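Local coordinates for protein tRNA (Guanosine-2'-O-)-methyltransferase (Aquifex aeolicus, PDB 1ZJR) that catalyses the S-adenosyl-L-methionine-dependent 2'-O-methylation of guanosine 18 in a subset of tRNAs, at residues 49-54 against 163-168; 115-120 against 142-147; 20-25 against 76-81. All blocks are in the same frame, centred on the assembly; numbering follows the deposited sequence.

Contact 1. Residues 49-54 against 163-168; sequences VGVLYL and IILYEA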
loop_
_atom_site.group_PDB
_atom_site.type_symbol
_atom_site.label_atom_id
_atom_site.label_comp_id
_atom_site.label_asym_id
_atom_site.label_seq_id
_atom_site.Cartn_x
_atom_site.Cartn_y
_atom_site.Cartn_z
ATOM N N VAL A 49 3.087 7.290 4.060
ATOM C CA VAL A 49 4.097 6.459 4.701
ATOM C C VAL A 49 5.258 6.050 3.828
ATOM O O VAL A 49 6.165 5.368 4.293
ATOM C CB VAL A 49 3.493 5.174 5.312
ATOM C CG1 VAL A 49 2.626 5.536 6.501
ATOM C CG2 VAL A 49 2.695 4.405 4.258
ATOM N N GLY A 50 5.237 6.454 2.562
ATOM C CA GLY A 50 6.335 6.104 1.686
ATOM C C GLY A 50 6.108 4.893 0.809
ATOM O O GLY A 50 7.059 4.346 0.253
ATOM N N VAL A 51 4.860 4.454 0.686
ATOM C CA VAL A 51 4.580 3.304 -0.162
ATOM C C VAL A 51 4.651 3.768 -1.612
ATOM O O VAL A 51 4.071 4.798 -1.976
ATOM C CB VAL A 51 3.184 2.705 0.119
ATOM C CG1 VAL A 51 2.822 1.691 -0.973
ATOM C CG2 VAL A 51 3.186 2.010 1.479
ATOM N N LEU A 52 5.357 3.001 -2.433
ATOM C CA LEU A 52 5.515 3.335 -3.846
ATOM C C LEU A 52 4.629 2.494 -4.762
ATOM O O LEU A 52 4.236 2.952 -5.835
ATOM C CB LEU A 52 6.978 3.155 -4.271
ATOM C CG LEU A 52 7.296 3.473 -5.739
ATOM C CD1 LEU A 52 7.064 4.946 -6.015
ATOM C CD2 LEU A 52 8.741 3.099 -6.039
ATOM N N TYR A 53 4.323 1.268 -4.346
ATOM C CA TYR A 53 3.491 0.388 -5.164
ATOM C C TYR A 53 2.209 -0.066 -4.478
ATOM O O TYR A 53 2.250 -0.668 -3.400
ATOM C CB TYR A 53 4.281 -0.854 -5.584
ATOM C CG TYR A 53 5.580 -0.556 -6.296
ATOM C CD1 TYR A 53 6.795 -0.586 -5.610
ATOM C CD2 TYR A 53 5.596 -0.253 -7.658
ATOM C CE1 TYR A 53 7.998 -0.325 -6.265
ATOM C CE2 TYR A 53 6.795 0.012 -8.325
ATOM C CZ TYR A 53 7.988 -0.028 -7.623
ATOM O OH TYR A 53 9.174 0.217 -8.280
ATOM N N LEU A 54 1.078 0.213 -5.124
ATOM C CA LEU A 54 -0.239 -0.177 -4.621
ATOM C C LEU A 54 -0.907 -1.000 -5.719
ATOM O O LEU A 54 -1.122 -0.501 -6.823
ATOM C CB LEU A 54 -1.105 1.064 -4.357
ATOM C CG LEU A 54 -2.277 1.047 -3.357
ATOM C CD1 LEU A 54 -3.376 1.931 -3.908
ATOM C CD2 LEU A 54 -2.798 -0.345 -3.087
ATOM N N ILE A 163 -3.751 2.561 10.224
ATOM C CA ILE A 163 -3.239 2.120 11.521
ATOM C C ILE A 163 -2.094 1.129 11.335
ATOM O O ILE A 163 -1.039 1.246 11.966
ATOM C CB ILE A 163 -4.366 1.459 12.348
ATOM C CG1 ILE A 163 -5.386 2.530 12.745
ATOM C CG2 ILE A 163 -3.780 0.734 13.581
ATOM C CD1 ILE A 163 -6.722 1.981 13.223
ATOM N N ILE A 164 -2.302 0.154 10.457
ATOM C CA ILE A 164 -1.279 -0.851 10.212
ATOM C C ILE A 164 -0.063 -0.245 9.526
ATOM O O ILE A 164 1.069 -0.487 9.942
ATOM C CB ILE A 164 -1.832 -2.001 9.359
ATOM C CG1 ILE A 164 -3.030 -2.637 10.079
ATOM C CG2 ILE A 164 -0.736 -3.049 9.122
ATOM C CD1 ILE A 164 -3.831 -3.618 9.214
ATOM N N LEU A 165 -0.283 0.549 8.480
ATOM C CA LEU A 165 0.843 1.162 7.784
ATOM C C LEU A 165 1.660 2.083 8.684
ATOM O O LEU A 165 2.866 2.239 8.481
ATOM C CB LEU A 165 0.370 1.934 6.550
ATOM C CG LEU A 165 -0.011 1.056 5.352
ATOM C CD1 LEU A 165 -0.498 1.937 4.208
ATOM C CD2 LEU A 165 1.210 0.235 4.909
ATOM N N TYR A 166 1.026 2.702 9.675
ATOM C CA TYR A 166 1.807 3.577 10.540
ATOM C C TYR A 166 2.575 2.813 11.609
ATOM O O TYR A 166 3.500 3.351 12.224
ATOM C CB TYR A 166 0.939 4.703 11.114
ATOM C CG TYR A 166 1.090 5.943 10.259
ATOM C CD1 TYR A 166 2.182 6.805 10.428
ATOM C CD2 TYR A 166 0.216 6.191 9.197
ATOM C CE1 TYR A 166 2.400 7.878 9.552
ATOM C CE2 TYR A 166 0.426 7.256 8.320
ATOM C CZ TYR A 166 1.516 8.093 8.501
ATOM O OH TYR A 166 1.722 9.137 7.620
ATOM N N GLU A 167 2.209 1.552 11.824
ATOM C CA GLU A 167 2.981 0.736 12.750
ATOM C C GLU A 167 4.225 0.383 11.926
ATOM O O GLU A 167 5.350 0.362 12.435
ATOM C CB GLU A 167 2.228 -0.535 13.142
ATOM C CG GLU A 167 3.107 -1.577 13.828
ATOM C CD GLU A 167 3.780 -1.065 15.093
ATOM O OE1 GLU A 167 4.713 -1.743 15.574
ATOM O OE2 GLU A 167 3.379 0.002 15.610
ATOM N N ALA A 168 4.015 0.126 10.633
ATOM C CA ALA A 168 5.122 -0.187 9.732
ATOM C C ALA A 168 6.057 1.024 9.651
ATOM O O ALA A 168 7.287 0.883 9.627
ATOM C CB ALA A 168 4.589 -0.538 8.336
#
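Val49 meets Tyr166 with one methyl and Leu165 with the other, joining the C-terminal end of one helix to the side of another. The CB bond of Val49 points at helix 157-174, and the two branches part there: with chi1 at -69°, CG1 lies beside the backbone N, while CG2 is held between N and the carbonyl carbon. CG1 comes down over a face of the Tyr166 ring in a CH-pi contact, 3.5 Å from the ring centroid and 19° off the normal. It is shifted toward the rim on the hydroxyl side, so that Val49 CG1 is 3.3 Å from Tyr166 CE2 but 4.1 Å from Tyr166 CG. The same methyl also lies 3.9 Å from the backbone O of Leu165. CG2 turns to the residue before the tyrosine, lying 4.0 Å from Leu165 CD1 and slightly farther from its CB, the two side chains crossing at about a right angle. Between Val49 and Val51 the chain turns sharply: Gly50, with positive phi, ends helix 36-49 in a Schellman motif and sends the backbone into strand 51-57 of the parallel sheet of this knotted SPOUT methyltransferase. Val51, just after the turn, again faces helix 157-174, and its CG2 makes a looser contact, 4.3 Å from Leu165 CD2. The fork of Leu165 thereby spans Val49 at the helix end and Val51 beyond the glycine, CD1 taking the first and CD2 the second. Around this pair Leu165 also touches Val28 and Leu123 of the neighbouring strands, and Val51 touches Cys46 of helix 36-49. Tyr166, by contrast, is at the exposed margin, where its side chain also touches Ala48.

Contact 2. Residues 115-120 against 142-147; sequences VDYTKP and KKIVIP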
loop_
_atom_site.group_PDB
_atom_site.type_symbol
_atom_site.label_atom_id
_atom_site.label_comp_id
_atom_site.label_asym_id
_atom_site.label_seq_id
_atom_site.Cartn_x
_atom_site.Cartn_y
_atom_site.Cartn_z
ATOM N N VAL A 115 4.033 -8.303 13.892
ATOM C CA VAL A 115 4.701 -8.494 12.614
ATOM C C VAL A 115 5.890 -7.547 12.467
ATOM O O VAL A 115 5.874 -6.427 12.984
ATOM C CB VAL A 115 3.716 -8.250 11.443
ATOM C CG1 VAL A 115 4.461 -8.203 10.117
ATOM C CG2 VAL A 115 2.672 -9.350 11.415
ATOM N N ASP A 116 6.925 -8.008 11.770
ATOM C CA ASP A 116 8.110 -7.190 11.518
ATOM C C ASP A 116 7.930 -6.594 10.119
ATOM O O ASP A 116 8.175 -7.265 9.119
ATOM C CB ASP A 116 9.374 -8.059 11.563
ATOM C CG ASP A 116 10.632 -7.284 11.234
ATOM O OD1 ASP A 116 10.533 -6.091 10.869
ATOM O OD2 ASP A 116 11.733 -7.872 11.336
ATOM N N TYR A 117 7.499 -5.335 10.057
ATOM C CA TYR A 117 7.262 -4.674 8.776
ATOM C C TYR A 117 8.511 -4.081 8.126
ATOM O O TYR A 117 8.418 -3.491 7.053
ATOM C CB TYR A 117 6.204 -3.567 8.934
ATOM C CG TYR A 117 4.858 -4.068 9.429
ATOM C CD1 TYR A 117 4.574 -4.136 10.794
ATOM C CD2 TYR A 117 3.889 -4.517 8.533
ATOM C CE1 TYR A 117 3.356 -4.644 11.253
ATOM C CE2 TYR A 117 2.666 -5.027 8.980
ATOM C CZ TYR A 117 2.410 -5.088 10.339
ATOM O OH TYR A 117 1.221 -5.606 10.781
ATOM N N THR A 118 9.673 -4.241 8.757
ATOM C CA THR A 118 10.910 -3.685 8.198
ATOM C C THR A 118 11.522 -4.539 7.091
ATOM O O THR A 118 12.404 -4.081 6.366
ATOM C CB THR A 118 11.984 -3.460 9.294
ATOM O OG1 THR A 118 12.448 -4.725 9.786
ATOM C CG2 THR A 118 11.402 -2.643 10.442
ATOM N N LYS A 119 11.067 -5.780 6.967
ATOM C CA LYS A 119 11.566 -6.670 5.918
ATOM C C LYS A 119 10.637 -6.527 4.711
ATOM O O LYS A 119 9.547 -5.977 4.839
ATOM C CB LYS A 119 11.541 -8.124 6.398
ATOM C CG LYS A 119 10.158 -8.587 6.827
ATOM C CD LYS A 119 10.102 -10.079 7.125
ATOM C CE LYS A 119 10.912 -10.448 8.350
ATOM N NZ LYS A 119 10.692 -11.879 8.711
ATOM N N PRO A 120 11.062 -7.005 3.523
ATOM C CA PRO A 120 10.200 -6.902 2.336
ATOM C C PRO A 120 8.822 -7.443 2.694
ATOM O O PRO A 120 8.676 -8.616 3.074
ATOM C CB PRO A 120 10.926 -7.771 1.313
ATOM C CG PRO A 120 12.374 -7.516 1.658
ATOM C CD PRO A 120 12.363 -7.606 3.178
ATOM N N LYS A 142 1.498 -14.149 7.365
ATOM C CA LYS A 142 0.974 -13.636 8.624
ATOM C C LYS A 142 -0.493 -13.249 8.457
ATOM O O LYS A 142 -0.876 -12.663 7.442
ATOM C CB LYS A 142 1.768 -12.402 9.074
ATOM C CG LYS A 142 3.221 -12.667 9.470
ATOM C CD LYS A 142 3.309 -13.436 10.779
ATOM C CE LYS A 142 4.758 -13.619 11.210
ATOM N NZ LYS A 142 5.541 -14.349 10.178
ATOM N N LYS A 143 -1.308 -13.599 9.448
ATOM C CA LYS A 143 -2.730 -13.261 9.453
ATOM C C LYS A 143 -2.887 -12.316 10.637
ATOM O O LYS A 143 -2.646 -12.707 11.774
ATOM C CB LYS A 143 -3.584 -14.516 9.652
ATOM C CG LYS A 143 -3.431 -15.539 8.538
ATOM C CD LYS A 143 -4.377 -16.716 8.719
ATOM C CE LYS A 143 -4.141 -17.424 10.037
ATOM N NZ LYS A 143 -5.089 -18.558 10.226
ATOM N N ILE A 144 -3.298 -11.079 10.375
ATOM C CA ILE A 144 -3.404 -10.089 11.442
ATOM C C ILE A 144 -4.764 -9.466 11.715
ATOM O O ILE A 144 -5.640 -9.421 10.855
ATOM C CB ILE A 144 -2.434 -8.914 11.185
ATOM C CG1 ILE A 144 -2.766 -8.262 9.832
ATOM C CG2 ILE A 144 -0.991 -9.409 11.212
ATOM C CD1 ILE A 144 -2.031 -6.955 9.560
ATOM N N VAL A 145 -4.917 -8.976 12.939
ATOM C CA VAL A 145 -6.134 -8.292 13.352
ATOM C C VAL A 145 -5.710 -7.106 14.186
ATOM O O VAL A 145 -4.590 -7.072 14.706
ATOM C CB VAL A 145 -7.059 -9.173 14.232
ATOM C CG1 VAL A 145 -7.732 -10.232 13.389
ATOM C CG2 VAL A 145 -6.260 -9.803 15.360
ATOM N N ILE A 146 -6.600 -6.127 14.292
ATOM C CA ILE A 146 -6.363 -4.942 15.101
ATOM C C ILE A 146 -7.261 -5.135 16.326
ATOM O O ILE A 146 -8.442 -5.450 16.186
ATOM C CB ILE A 146 -6.778 -3.661 14.343
ATOM C CG1 ILE A 146 -5.881 -3.472 13.110
ATOM C CG2 ILE A 146 -6.670 -2.448 15.270
ATOM C CD1 ILE A 146 -6.300 -2.296 12.219
ATOM N N PRO A 147 -6.714 -4.966 17.542
ATOM C CA PRO A 147 -7.530 -5.147 18.748
ATOM C C PRO A 147 -8.758 -4.236 18.807
ATOM O O PRO A 147 -8.669 -3.042 18.523
ATOM C CB PRO A 147 -6.536 -4.883 19.884
ATOM C CG PRO A 147 -5.552 -3.941 19.274
ATOM C CD PRO A 147 -5.353 -4.520 17.887
#
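Val115 and Lys142 mark the closest approach of the two backbones, with 7.5 Å between their CA atoms. Residues 142-145 form a strand, whereas 115-120 is an irregular loop folded by an Asx turn: Asp116 OD1 accepts from Thr118 N at 2.9 Å on its anti side, tilted out of the carboxylate plane, and from Thr118 OG1 at 2.6 Å through its syn lone pair. Two donors thus grip one carboxylate oxygen, which holds the turn in shape. Lys142 and Ile144 present their side chains to the loop, and Lys143 between them points away. The meeting is apolar. Val115 CG2 reaches into the angle between the two, 3.7 Å from Ile144 CG2 and 3.9 Å from Lys142 CG. Lys142 runs past Val115 in the opposite direction; a bend at chi2 (-70°) lays its aliphatic part alongside the valine. Its ammonium, NZ, ends 5.9 Å from NZ of Lys119, a pair of like charges not in contact. The other valine methyl, CG1, sits 3.7 Å above the centre of the Tyr117 ring, so that Val115 touches the strand with one branch and covers its own loop's tyrosine with the other. Tyr117 comes at Ile144 from the opposite direction, its OH 3.7 Å from Ile144 CD1, while the hydroxyl itself hydrogen-bonds to Phe112 O. Ile146, just beyond the strand, is predicted to bind S-adenosyl-L-methionine, and Ile144 lies near Thr103, another predicted site residue. Strand 142-145 runs in the sheet between strands 99-103 and 110-111; Val101 of the former touches both Val115 and Ile144, and helix 157-174 packs on Tyr117 through Ile164 and Ala168.

Contact 3. Residues 20-25 against 76-81; sequences EKRQKD and KWVFIE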
loop_
_atom_site.group_PDB
_atom_site.type_symbol
_atom_site.label_atom_id
_atom_site.label_comp_id
_atom_site.label_asym_id
_atom_site.label_seq_id
_atom_site.Cartn_x
_atom_site.Cartn_y
_atom_site.Cartn_z
ATOM N N GLU A 20 13.175 9.923 -2.590
ATOM C CA GLU A 20 14.308 9.558 -1.745
ATOM C C GLU A 20 13.888 8.939 -0.413
ATOM O O GLU A 20 14.713 8.369 0.301
ATOM C CB GLU A 20 15.204 10.781 -1.519
ATOM C CG GLU A 20 16.008 11.142 -2.762
ATOM C CD GLU A 20 16.764 12.449 -2.638
ATOM O OE1 GLU A 20 17.520 12.779 -3.578
ATOM O OE2 GLU A 20 16.601 13.144 -1.611
ATOM N N LYS A 21 12.603 9.029 -0.087
ATOM C CA LYS A 21 12.091 8.457 1.157
ATOM C C LYS A 21 11.175 7.262 0.890
ATOM O O LYS A 21 10.758 6.574 1.817
ATOM C CB LYS A 21 11.323 9.513 1.951
ATOM C CG LYS A 21 12.170 10.697 2.410
ATOM C CD LYS A 21 11.290 11.789 2.997
ATOM C CE LYS A 21 12.097 13.018 3.402
ATOM N NZ LYS A 21 11.203 14.140 3.822
ATOM N N ARG A 22 10.855 7.021 -0.379
ATOM C CA ARG A 22 9.985 5.906 -0.735
ATOM C C ARG A 22 10.552 4.551 -0.300
ATOM O O ARG A 22 11.751 4.294 -0.414
ATOM C CB ARG A 22 9.728 5.899 -2.250
ATOM C CG ARG A 22 8.683 6.917 -2.727
ATOM C CD ARG A 22 7.288 6.515 -2.252
ATOM N NE ARG A 22 6.213 7.287 -2.876
ATOM C CZ ARG A 22 5.438 8.156 -2.231
ATOM N NH1 ARG A 22 5.620 8.385 -0.934
ATOM N NH2 ARG A 22 4.442 8.760 -2.869
ATOM N N GLN A 23 9.671 3.693 0.204
ATOM C CA GLN A 23 10.029 2.351 0.649
ATOM C C GLN A 23 9.655 1.392 -0.482
ATOM O O GLN A 23 8.538 0.876 -0.521
ATOM C CB GLN A 23 9.239 1.991 1.911
ATOM C CG GLN A 23 9.408 2.977 3.049
ATOM C CD GLN A 23 10.841 3.058 3.528
ATOM O OE1 GLN A 23 11.512 4.084 3.372
ATOM N NE2 GLN A 23 11.324 1.968 4.102
ATOM N N LYS A 24 10.588 1.148 -1.396
ATOM C CA LYS A 24 10.314 0.287 -2.544
ATOM C C LYS A 24 9.955 -1.120 -2.106
ATOM O O LYS A 24 9.408 -1.908 -2.876
ATOM C CB LYS A 24 11.538 0.224 -3.462
ATOM C CG LYS A 24 12.629 -0.707 -2.972
ATOM C CD LYS A 24 13.689 -0.913 -4.048
ATOM C CE LYS A 24 14.654 -2.021 -3.657
ATOM N NZ LYS A 24 15.694 -2.247 -4.703
ATOM N N ASP A 25 10.247 -1.387 -0.843
ATOM C CA ASP A 25 10.078 -2.667 -0.183
ATOM C C ASP A 25 8.736 -2.910 0.532
ATOM O O ASP A 25 8.395 -4.051 0.862
ATOM C CB ASP A 25 11.225 -2.771 0.822
ATOM C CG ASP A 25 11.401 -4.136 1.354
ATOM O OD1 ASP A 25 11.410 -5.076 0.532
ATOM O OD2 ASP A 25 11.542 -4.267 2.587
ATOM N N LYS A 76 -0.959 10.541 -7.929
ATOM C CA LYS A 76 0.057 10.745 -8.948
ATOM C C LYS A 76 1.450 10.233 -8.596
ATOM O O LYS A 76 2.225 9.894 -9.495
ATOM C CB LYS A 76 0.132 12.229 -9.308
ATOM C CG LYS A 76 -1.164 12.784 -9.866
ATOM C CD LYS A 76 -1.061 14.275 -10.143
ATOM C CE LYS A 76 -2.354 14.805 -10.741
ATOM N NZ LYS A 76 -2.701 14.098 -12.006
ATOM N N TRP A 77 1.778 10.161 -7.305
ATOM C CA TRP A 77 3.111 9.704 -6.925
ATOM C C TRP A 77 3.201 8.308 -6.313
ATOM O O TRP A 77 4.159 7.983 -5.613
ATOM C CB TRP A 77 3.783 10.747 -6.019
ATOM C CG TRP A 77 4.050 12.056 -6.734
ATOM C CD1 TRP A 77 3.742 12.358 -8.032
ATOM C CD2 TRP A 77 4.650 13.237 -6.185
ATOM N NE1 TRP A 77 4.108 13.650 -8.321
ATOM C CE2 TRP A 77 4.668 14.214 -7.207
ATOM C CE3 TRP A 77 5.175 13.566 -4.929
ATOM C CZ2 TRP A 77 5.186 15.499 -7.010
ATOM C CZ3 TRP A 77 5.692 14.847 -4.733
ATOM C CH2 TRP A 77 5.692 15.794 -5.770
ATOM N N VAL A 78 2.195 7.487 -6.593
ATOM C CA VAL A 78 2.161 6.101 -6.146
ATOM C C VAL A 78 1.778 5.312 -7.397
ATOM O O VAL A 78 0.874 5.727 -8.122
ATOM C CB VAL A 78 1.080 5.859 -5.056
ATOM C CG1 VAL A 78 0.946 4.363 -4.776
ATOM C CG2 VAL A 78 1.453 6.592 -3.769
ATOM N N PHE A 79 2.478 4.213 -7.674
ATOM C CA PHE A 79 2.149 3.392 -8.840
ATOM C C PHE A 79 0.965 2.519 -8.451
ATOM O O PHE A 79 1.059 1.712 -7.521
ATOM C CB PHE A 79 3.312 2.483 -9.247
ATOM C CG PHE A 79 4.420 3.190 -9.968
ATOM C CD1 PHE A 79 5.552 3.619 -9.283
ATOM C CD2 PHE A 79 4.340 3.414 -11.339
ATOM C CE1 PHE A 79 6.592 4.262 -9.953
ATOM C CE2 PHE A 79 5.370 4.055 -12.018
ATOM C CZ PHE A 79 6.502 4.481 -11.321
ATOM N N ILE A 80 -0.146 2.691 -9.156
ATOM C CA ILE A 80 -1.356 1.930 -8.878
ATOM C C ILE A 80 -1.578 0.961 -10.037
ATOM O O ILE A 80 -1.750 1.376 -11.182
ATOM C CB ILE A 80 -2.559 2.886 -8.720
ATOM C CG1 ILE A 80 -2.225 3.951 -7.666
ATOM C CG2 ILE A 80 -3.797 2.114 -8.297
ATOM C CD1 ILE A 80 -3.257 5.057 -7.535
ATOM N N GLU A 81 -1.558 -0.333 -9.731
ATOM C CA GLU A 81 -1.714 -1.369 -10.747
ATOM C C GLU A 81 -2.841 -2.357 -10.467
ATOM O O GLU A 81 -2.889 -2.983 -9.408
ATOM C CB GLU A 81 -0.401 -2.143 -10.891
ATOM C CG GLU A 81 -0.373 -3.151 -12.037
ATOM C CD GLU A 81 0.966 -3.864 -12.145
ATOM O OE1 GLU A 81 2.007 -3.169 -12.157
ATOM O OE2 GLU A 81 0.981 -5.114 -12.221
#
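Arg22 reaches across to the backbone of Trp77, where the polar part of this contact is a single hydrogen bond. NH2 of Arg22 donates to Trp77 O at 2.9 Å in a nearly straight line, 171° at the hydrogen. The oxygen lies near the guanidinium plane, at the edge of the group, but the donor stands well above the carbonyl plane, 55° out of it, so the arginine does not follow a lone-pair direction. A bend at chi2 (-69°) turns the guanidinium toward this carbonyl. The charge pairing is with a third element: the same NH2 forms a salt bridge to Asp47 of helix 36-49. A leucine in place of Arg22 would probably leave Trp77 O without this donor and Asp47 without this positive partner. Van der Waals contacts are few. Arg22 NH2 is 3.8 Å from Trp77 CB and also 3.8 Å from Val78 CG2, which approaches the guanidinium obliquely. The indole of Trp77 leads away from Arg22, to meet the Trp195 ring nearly parallel and to pack on Leu15 and Val18 of helix 7-19. In backbone terms, both segments bond to the chain at 50-54: Gln23 to Gly50, at the turn before strand 51-57, and Phe79 to Leu52 and Leu54. A single nitrogen of the buried Arg22 serves a neutral carbonyl and a carboxylate together, linking the turn that enters strand 79-82 to the loop ahead of strand 26-31 and to the helix between them in the chain.

In the fold
All three contacts reach one parallel sheet. Contact 1 is the most central, its centre about 6 Å from that of the chain; the centres of contact 3 (about 9 Å) and contact 2 (about 13 Å) lie farther out, yet each is mostly buried, and contact 1 itself has an exposed margin at Tyr166. Helix 157-174, which supplies one side of contact 1, also packs on contact 2, Ile164 touching Ile144 and Ile146. Contacts 1 and 3 meet through neighbouring strands 51-57 and 79-82, and their segments alternate along the chain. Chemistry changes with place: methyls and an aromatic face in contact 1, aliphatic packing beside predicted cofactor residues in contact 2, a buried charge in contact 3.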